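Local coordinates for pesticidal crystal protein CRY4AA (Bacillus thuringiensis, PDB 2C9K), which promotes colloid-osmotic lysis of mosquito-larval midgut cells as a three-domain delta-endotoxin that binds the gut epithelium, at residues 292-304 against 342-354. Sequence-based numbering, arbitrary orientation.
Sequences LFTWLDSLNFYEK and KLKSLGLATNIYI
Antiparallel pairing of S298–E303 with K342–G347 joins an inner strand to an outermost strand of a four-stranded sheet, with strand 313-322 on the other side of 294-303. Non-hydrogen-bonded pairs such as N300–S345 intervene between the hydrogen-bonded pairs L299–L346, F301–K344 and E303–K342. L299 N to L346 O and L346 N to L299 O both measure 3.0 Å, and the N-to-C directions of the two strands lie 150° apart. On one face, L343 CD1 lies 3.4 Å from the centroid of the Y302 ring and 10° off its normal, a CH-pi contact over the ring centre. S345 OG, anti to its backbone nitrogen (chi1 180°), donates to N300 OD1 at 2.7 Å from above the amide carbonyl plane, while N300 ND2 is bonded to Y317 O. The strand order 3-2-1-4 is that of a Greek key, repeated in the sheet containing strand 353-362, as in the beta-prism second domain of three-domain Cry toxins. The type II turn A349–I352 carries the chain between these sheets, so that I354 CD1 meets L299 CD2 tip to tip at 4.1 Å, beside F378 and L434 in the hydrophobic interior. W295 CZ3 and Y353 CE2 touch at 4.0 Å near P462. Toward the other end, E303 OE1 forms a salt bridge with K344 NZ at 3.1 Å, and the bends of K344 at chi2 and chi4 fold its chain around that oxygen. Hydrogen bonds from G394 N to E303 OE1 and from K344 NZ to T392 O tie this ion pair to the end of strand 386-392 and the loop after it, in the neighbouring sheet.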
ATOM      1  N   LEU A 292       6.979   8.192  10.219  1.00 22.89           N
ATOM      2  CA  LEU A 292       7.154   8.956   8.981  1.00 22.59           C
ATOM      3  C   LEU A 292       7.909   8.006   8.060  1.00 22.33           C
ATOM      4  O   LEU A 292       8.810   7.297   8.502  1.00 21.17           O
ATOM      5  CB  LEU A 292       8.007  10.204   9.215  1.00 21.82           C
ATOM      6  CG  LEU A 292       7.475  11.297  10.144  1.00 22.17           C
ATOM      7  CD1 LEU A 292       8.527  12.407  10.279  1.00 18.74           C
ATOM      8  CD2 LEU A 292       6.153  11.843   9.591  1.00 21.18           C
ATOM      9  N   PHE A 293       7.546   7.982   6.786  1.00 22.20           N
ATOM     10  CA  PHE A 293       8.202   7.081   5.845  1.00 21.84           C
ATOM     11  C   PHE A 293       9.732   7.086   6.000  1.00 22.46           C
ATOM     12  O   PHE A 293      10.346   8.148   6.110  1.00 23.05           O
ATOM     13  CB  PHE A 293       7.826   7.463   4.413  1.00 18.04           C
ATOM     14  CG  PHE A 293       8.167   6.414   3.409  1.00 15.50           C
ATOM     15  CD1 PHE A 293       7.292   5.377   3.156  1.00 13.87           C
ATOM     16  CD2 PHE A 293       9.386   6.442   2.742  1.00 14.53           C
ATOM     17  CE1 PHE A 293       7.629   4.379   2.247  1.00 15.50           C
ATOM     18  CE2 PHE A 293       9.726   5.450   1.834  1.00 13.66           C
ATOM     19  CZ  PHE A 293       8.853   4.420   1.586  1.00 13.74           C
ATOM     20  N   THR A 294      10.347   5.905   6.025  1.00 22.45           N
ATOM     21  CA  THR A 294      11.808   5.831   6.148  1.00 22.88           C
ATOM     22  C   THR A 294      12.457   5.040   5.009  1.00 22.67           C
ATOM     23  O   THR A 294      11.853   4.130   4.438  1.00 21.42           O
ATOM     24  CB  THR A 294      12.276   5.172   7.492  1.00 22.37           C
ATOM     25  OG1 THR A 294      11.878   3.796   7.529  1.00 21.35           O
ATOM     26  CG2 THR A 294      11.698   5.899   8.682  1.00 21.51           C
ATOM     27  N   TRP A 295      13.693   5.403   4.687  1.00 22.60           N
ATOM     28  CA  TRP A 295      14.450   4.713   3.651  1.00 22.91           C
ATOM     29  C   TRP A 295      15.605   3.955   4.314  1.00 23.59           C
ATOM     30  O   TRP A 295      16.287   4.480   5.191  1.00 24.52           O
ATOM     31  CB  TRP A 295      14.976   5.712   2.631  1.00 20.75           C
ATOM     32  CG  TRP A 295      13.904   6.524   2.019  1.00 20.21           C
ATOM     33  CD1 TRP A 295      13.432   7.733   2.451  1.00 21.42           C
ATOM     34  CD2 TRP A 295      13.158   6.197   0.852  1.00 20.02           C
ATOM     35  NE1 TRP A 295      12.438   8.183   1.613  1.00 19.54           N
ATOM     36  CE2 TRP A 295      12.252   7.257   0.622  1.00 19.66           C
ATOM     37  CE3 TRP A 295      13.165   5.112  -0.026  1.00 19.29           C
ATOM     38  CZ2 TRP A 295      11.364   7.260  -0.452  1.00 19.49           C
ATOM     39  CZ3 TRP A 295      12.282   5.118  -1.091  1.00 22.74           C
ATOM     40  CH2 TRP A 295      11.394   6.187  -1.296  1.00 20.14           C
ATOM     41  N   LEU A 296      15.816   2.718   3.893  1.00 24.37           N
ATOM     42  CA  LEU A 296      16.854   1.881   4.473  1.00 26.57           C
ATOM     43  C   LEU A 296      18.257   2.223   4.008  1.00 28.15           C
ATOM     44  O   LEU A 296      18.611   1.929   2.871  1.00 29.59           O
ATOM     45  CB  LEU A 296      16.562   0.418   4.138  1.00 27.46           C
ATOM     46  CG  LEU A 296      17.444  -0.634   4.804  1.00 28.88           C
ATOM     47  CD1 LEU A 296      17.307  -0.516   6.333  1.00 28.44           C
ATOM     48  CD2 LEU A 296      17.031  -2.022   4.319  1.00 27.41           C
ATOM     49  N   ASP A 297      19.061   2.825   4.882  1.00 29.82           N
ATOM     50  CA  ASP A 297      20.448   3.170   4.534  1.00 30.60           C
ATOM     51  C   ASP A 297      21.355   1.942   4.482  1.00 31.23           C
ATOM     52  O   ASP A 297      22.091   1.745   3.510  1.00 30.30           O
ATOM     53  CB  ASP A 297      21.041   4.161   5.538  1.00 31.47           C
ATOM     54  CG  ASP A 297      20.575   5.565   5.302  1.00 32.44           C
ATOM     55  OD1 ASP A 297      20.367   5.902   4.122  1.00 38.19           O
ATOM     56  OD2 ASP A 297      20.428   6.333   6.276  1.00 30.70           O
ATOM     57  N   SER A 298      21.308   1.122   5.532  1.00 31.04           N
ATOM     58  CA  SER A 298      22.136  -0.079   5.580  1.00 31.37           C
ATOM     59  C   SER A 298      21.656  -1.134   6.576  1.00 31.09           C
ATOM     60  O   SER A 298      20.927  -0.832   7.520  1.00 31.54           O
ATOM     61  CB  SER A 298      23.582   0.302   5.916  1.00 31.46           C
ATOM     62  OG  SER A 298      23.664   0.945   7.180  1.00 31.54           O
ATOM     63  N   LEU A 299      22.078  -2.374   6.340  1.00 30.31           N
ATOM     64  CA  LEU A 299      21.761  -3.512   7.198  1.00 29.17           C
ATOM     65  C   LEU A 299      23.058  -3.901   7.916  1.00 29.81           C
ATOM     66  O   LEU A 299      24.088  -4.111   7.288  1.00 28.44           O
ATOM     67  CB  LEU A 299      21.244  -4.669   6.348  1.00 27.81           C
ATOM     68  CG  LEU A 299      19.733  -4.907   6.344  1.00 28.01           C
ATOM     69  CD1 LEU A 299      18.991  -3.608   6.567  1.00 27.41           C
ATOM     70  CD2 LEU A 299      19.331  -5.558   5.028  1.00 27.90           C
ATOM     71  N   ASN A 300      23.007  -3.994   9.234  1.00 32.01           N
ATOM     72  CA  ASN A 300      24.201  -4.306  10.011  1.00 34.23           C
ATOM     73  C   ASN A 300      24.036  -5.549  10.878  1.00 35.74           C
ATOM     74  O   ASN A 300      23.390  -5.500  11.921  1.00 36.94           O
ATOM     75  CB  ASN A 300      24.538  -3.096  10.879  1.00 34.70           C
ATOM     76  CG  ASN A 300      24.561  -1.803  10.081  1.00 36.03           C
ATOM     77  OD1 ASN A 300      25.569  -1.454   9.468  1.00 35.76           O
ATOM     78  ND2 ASN A 300      23.435  -1.097  10.067  1.00 36.47           N
ATOM     79  N   PHE A 301      24.629  -6.657  10.439  1.00 37.65           N
ATOM     80  CA  PHE A 301      24.558  -7.928  11.160  1.00 37.81           C
ATOM     81  C   PHE A 301      25.888  -8.315  11.799  1.00 37.80           C
ATOM     82  O   PHE A 301      26.911  -8.385  11.121  1.00 36.62           O
ATOM     83  CB  PHE A 301      24.132  -9.056  10.216  1.00 37.77           C
ATOM     84  CG  PHE A 301      22.687  -9.018   9.834  1.00 38.89           C
ATOM     85  CD1 PHE A 301      22.196  -8.014   9.008  1.00 40.06           C
ATOM     86  CD2 PHE A 301      21.809  -9.988  10.306  1.00 39.89           C
ATOM     87  CE1 PHE A 301      20.844  -7.976   8.655  1.00 40.42           C
ATOM     88  CE2 PHE A 301      20.456  -9.960   9.961  1.00 40.87           C
ATOM     89  CZ  PHE A 301      19.972  -8.953   9.135  1.00 40.93           C
ATOM     90  N   TYR A 302      25.868  -8.567  13.105  1.00 38.64           N
ATOM     91  CA  TYR A 302      27.073  -8.977  13.819  1.00 39.78           C
ATOM     92  C   TYR A 302      27.240 -10.496  13.751  1.00 41.17           C
ATOM     93  O   TYR A 302      26.277 -11.242  13.930  1.00 41.96           O
ATOM     94  CB  TYR A 302      27.009  -8.578  15.292  1.00 38.60           C
ATOM     95  CG  TYR A 302      27.056  -7.101  15.572  1.00 38.28           C
ATOM     96  CD1 TYR A 302      25.885  -6.353  15.677  1.00 39.40           C
ATOM     97  CD2 TYR A 302      28.271  -6.455  15.780  1.00 38.61           C
ATOM     98  CE1 TYR A 302      25.926  -4.992  15.992  1.00 38.34           C
ATOM     99  CE2 TYR A 302      28.325  -5.098  16.091  1.00 37.43           C
ATOM    100  CZ  TYR A 302      27.150  -4.375  16.197  1.00 37.63           C
ATOM    101  OH  TYR A 302      27.207  -3.038  16.503  1.00 37.47           O
ATOM    102  N   GLU A 303      28.463 -10.951  13.500  1.00 43.28           N
ATOM    103  CA  GLU A 303      28.759 -12.380  13.434  1.00 45.96           C
ATOM    104  C   GLU A 303      29.617 -12.731  14.643  1.00 46.14           C
ATOM    105  O   GLU A 303      30.110 -11.842  15.335  1.00 45.07           O
ATOM    106  CB  GLU A 303      29.535 -12.704  12.163  1.00 48.17           C
ATOM    107  CG  GLU A 303      30.795 -11.870  12.021  1.00 50.74           C
ATOM    108  CD  GLU A 303      31.693 -12.352  10.908  1.00 52.02           C
ATOM    109  OE1 GLU A 303      31.227 -12.425   9.751  1.00 52.90           O
ATOM    110  OE2 GLU A 303      32.870 -12.655  11.196  1.00 52.74           O
ATOM    111  N   LYS A 304      29.805 -14.021  14.896  1.00 47.18           N
ATOM    112  CA  LYS A 304      30.616 -14.443  16.032  1.00 48.79           C
ATOM    113  C   LYS A 304      32.110 -14.366  15.711  1.00 49.51           C
ATOM    114  O   LYS A 304      32.521 -14.585  14.567  1.00 49.66           O
ATOM    115  CB  LYS A 304      30.232 -15.867  16.457  1.00 48.49           C
ATOM    116  CG  LYS A 304      28.868 -15.946  17.135  1.00 48.18           C
ATOM    117  CD  LYS A 304      28.531 -17.346  17.612  1.00 46.98           C
ATOM    118  CE  LYS A 304      28.292 -18.288  16.451  1.00 48.13           C
ATOM    119  NZ  LYS A 304      27.894 -19.643  16.941  1.00 49.70           N
ATOM    120  N   LYS A 342      31.882  -9.496  15.248  1.00 52.64           N
ATOM    121  CA  LYS A 342      32.227  -8.684  14.089  1.00 51.82           C
ATOM    122  C   LYS A 342      31.034  -8.122  13.328  1.00 50.56           C
ATOM    123  O   LYS A 342      30.041  -8.810  13.097  1.00 50.50           O
ATOM    124  CB  LYS A 342      33.077  -9.488  13.104  1.00 53.38           C
ATOM    125  CG  LYS A 342      34.570  -9.443  13.353  1.00 55.27           C
ATOM    126  CD  LYS A 342      35.318  -9.961  12.131  1.00 55.96           C
ATOM    127  CE  LYS A 342      35.016  -9.107  10.902  1.00 55.64           C
ATOM    128  NZ  LYS A 342      35.688  -9.607   9.666  1.00 55.26           N
ATOM    129  N   LEU A 343      31.161  -6.870  12.910  1.00 48.45           N
ATOM    130  CA  LEU A 343      30.109  -6.206  12.170  1.00 46.30           C
ATOM    131  C   LEU A 343      30.277  -6.421  10.662  1.00 44.88           C
ATOM    132  O   LEU A 343      31.314  -6.098  10.086  1.00 44.28           O
ATOM    133  CB  LEU A 343      30.114  -4.706  12.502  1.00 47.00           C
ATOM    134  CG  LEU A 343      28.873  -3.886  12.117  1.00 47.97           C
ATOM    135  CD1 LEU A 343      27.637  -4.555  12.696  1.00 50.35           C
ATOM    136  CD2 LEU A 343      28.984  -2.463  12.634  1.00 45.40           C
ATOM    137  N   LYS A 344      29.257  -7.003  10.040  1.00 43.57           N
ATOM    138  CA  LYS A 344      29.243  -7.241   8.596  1.00 41.33           C
ATOM    139  C   LYS A 344      28.118  -6.356   8.088  1.00 40.72           C
ATOM    140  O   LYS A 344      26.945  -6.710   8.193  1.00 40.38           O
ATOM    141  CB  LYS A 344      28.915  -8.703   8.270  1.00 40.14           C
ATOM    142  CG  LYS A 344      30.045  -9.694   8.484  1.00 39.22           C
ATOM    143  CD  LYS A 344      31.181  -9.452   7.515  1.00 38.17           C
ATOM    144  CE  LYS A 344      32.096 -10.659   7.421  1.00 38.23           C
ATOM    145  NZ  LYS A 344      31.464 -11.806   6.707  1.00 35.50           N
ATOM    146  N   SER A 345      28.480  -5.207   7.534  1.00 39.65           N
ATOM    147  CA  SER A 345      27.495  -4.251   7.051  1.00 38.28           C
ATOM    148  C   SER A 345      27.299  -4.200   5.529  1.00 37.28           C
ATOM    149  O   SER A 345      28.214  -4.488   4.767  1.00 38.41           O
ATOM    150  CB  SER A 345      27.873  -2.864   7.582  1.00 37.40           C
ATOM    151  OG  SER A 345      26.961  -1.878   7.149  1.00 40.73           O
ATOM    152  N   LEU A 346      26.085  -3.850   5.106  1.00 36.70           N
ATOM    153  CA  LEU A 346      25.729  -3.703   3.690  1.00 34.93           C
ATOM    154  C   LEU A 346      25.056  -2.338   3.526  1.00 34.97           C
ATOM    155  O   LEU A 346      23.923  -2.141   3.972  1.00 35.18           O
ATOM    156  CB  LEU A 346      24.754  -4.791   3.237  1.00 33.89           C
ATOM    157  CG  LEU A 346      24.052  -4.478   1.904  1.00 33.64           C
ATOM    158  CD1 LEU A 346      25.075  -4.429   0.786  1.00 32.01           C
ATOM    159  CD2 LEU A 346      23.001  -5.530   1.597  1.00 31.63           C
ATOM    160  N   GLY A 347      25.758  -1.401   2.898  1.00 34.37           N
ATOM    161  CA  GLY A 347      25.216  -0.067   2.708  1.00 34.10           C
ATOM    162  C   GLY A 347      24.388   0.071   1.449  1.00 34.46           C
ATOM    163  O   GLY A 347      24.363  -0.829   0.613  1.00 34.22           O
ATOM    164  N   LEU A 348      23.713   1.208   1.315  1.00 34.75           N
ATOM    165  CA  LEU A 348      22.864   1.482   0.161  1.00 34.88           C
ATOM    166  C   LEU A 348      22.774   2.983  -0.092  1.00 36.19           C
ATOM    167  O   LEU A 348      22.433   3.747   0.803  1.00 38.63           O
ATOM    168  CB  LEU A 348      21.458   0.922   0.401  1.00 32.95           C
ATOM    169  CG  LEU A 348      21.307  -0.600   0.525  1.00 32.96           C
ATOM    170  CD1 LEU A 348      19.906  -0.945   1.006  1.00 32.78           C
ATOM    171  CD2 LEU A 348      21.590  -1.261  -0.817  1.00 32.17           C
ATOM    172  N   ALA A 349      23.083   3.410  -1.311  1.00 37.75           N
ATOM    173  CA  ALA A 349      23.016   4.828  -1.653  1.00 38.09           C
ATOM    174  C   ALA A 349      21.610   5.164  -2.115  1.00 38.52           C
ATOM    175  O   ALA A 349      20.735   4.307  -2.136  1.00 39.29           O
ATOM    176  CB  ALA A 349      24.011   5.153  -2.751  1.00 38.76           C
ATOM    177  N   THR A 350      21.387   6.413  -2.492  1.00 39.02           N
ATOM    178  CA  THR A 350      20.069   6.808  -2.945  1.00 40.23           C
ATOM    179  C   THR A 350      19.771   6.155  -4.288  1.00 39.79           C
ATOM    180  O   THR A 350      20.652   6.015  -5.138  1.00 39.59           O
ATOM    181  CB  THR A 350      19.965   8.328  -3.078  1.00 42.18           C
ATOM    182  OG1 THR A 350      20.640   8.942  -1.971  1.00 44.54           O
ATOM    183  CG2 THR A 350      18.486   8.761  -3.061  1.00 42.32           C
ATOM    184  N   ASN A 351      18.518   5.753  -4.467  1.00 39.31           N
ATOM    185  CA  ASN A 351      18.083   5.099  -5.694  1.00 38.00           C
ATOM    186  C   ASN A 351      18.708   3.712  -5.878  1.00 36.09           C
ATOM    187  O   ASN A 351      18.867   3.229  -7.005  1.00 35.76           O
ATOM    188  CB  ASN A 351      18.374   5.996  -6.895  1.00 39.01           C
ATOM    189  CG  ASN A 351      17.524   7.257  -6.891  1.00 40.99           C
ATOM    190  OD1 ASN A 351      16.289   7.188  -6.854  1.00 39.71           O
ATOM    191  ND2 ASN A 351      18.180   8.416  -6.926  1.00 40.10           N
ATOM    192  N   ILE A 352      19.066   3.092  -4.753  1.00 32.79           N
ATOM    193  CA  ILE A 352      19.626   1.742  -4.723  1.00 30.16           C
ATOM    194  C   ILE A 352      18.787   0.969  -3.692  1.00 29.42           C
ATOM    195  O   ILE A 352      18.896   1.190  -2.482  1.00 27.94           O
ATOM    196  CB  ILE A 352      21.123   1.736  -4.313  1.00 28.80           C
ATOM    197  CG1 ILE A 352      22.013   2.048  -5.525  1.00 27.21           C
ATOM    198  CG2 ILE A 352      21.500   0.375  -3.744  1.00 27.70           C
ATOM    199  CD1 ILE A 352      22.013   3.487  -5.944  1.00 27.59           C
ATOM    200  N   TYR A 353      17.947   0.062  -4.183  1.00 27.83           N
ATOM    201  CA  TYR A 353      17.063  -0.691  -3.311  1.00 25.86           C
ATOM    202  C   TYR A 353      17.167  -2.204  -3.372  1.00 24.55           C
ATOM    203  O   TYR A 353      17.639  -2.782  -4.350  1.00 24.78           O
ATOM    204  CB  TYR A 353      15.619  -0.293  -3.603  1.00 26.35           C
ATOM    205  CG  TYR A 353      15.440   1.177  -3.893  1.00 28.23           C
ATOM    206  CD1 TYR A 353      15.294   1.637  -5.201  1.00 28.18           C
ATOM    207  CD2 TYR A 353      15.439   2.115  -2.861  1.00 29.42           C
ATOM    208  CE1 TYR A 353      15.153   2.996  -5.473  1.00 30.02           C
ATOM    209  CE2 TYR A 353      15.299   3.477  -3.123  1.00 30.19           C
ATOM    210  CZ  TYR A 353      15.159   3.911  -4.430  1.00 30.06           C
ATOM    211  OH  TYR A 353      15.056   5.259  -4.693  1.00 30.86           O
ATOM    212  N   ILE A 354      16.705  -2.838  -2.301  1.00 23.07           N
ATOM    213  CA  ILE A 354      16.686  -4.289  -2.206  1.00 23.67           C
ATOM    214  C   ILE A 354      15.257  -4.686  -2.597  1.00 23.67           C
ATOM    215  O   ILE A 354      14.304  -4.284  -1.938  1.00 23.28           O
ATOM    216  CB  ILE A 354      17.018  -4.746  -0.758  1.00 23.27           C
ATOM    217  CG1 ILE A 354      18.428  -4.280  -0.384  1.00 23.22           C
ATOM    218  CG2 ILE A 354      16.957  -6.253  -0.644  1.00 22.74           C
ATOM    219  CD1 ILE A 354      18.784  -4.474   1.078  1.00 21.93           C
TER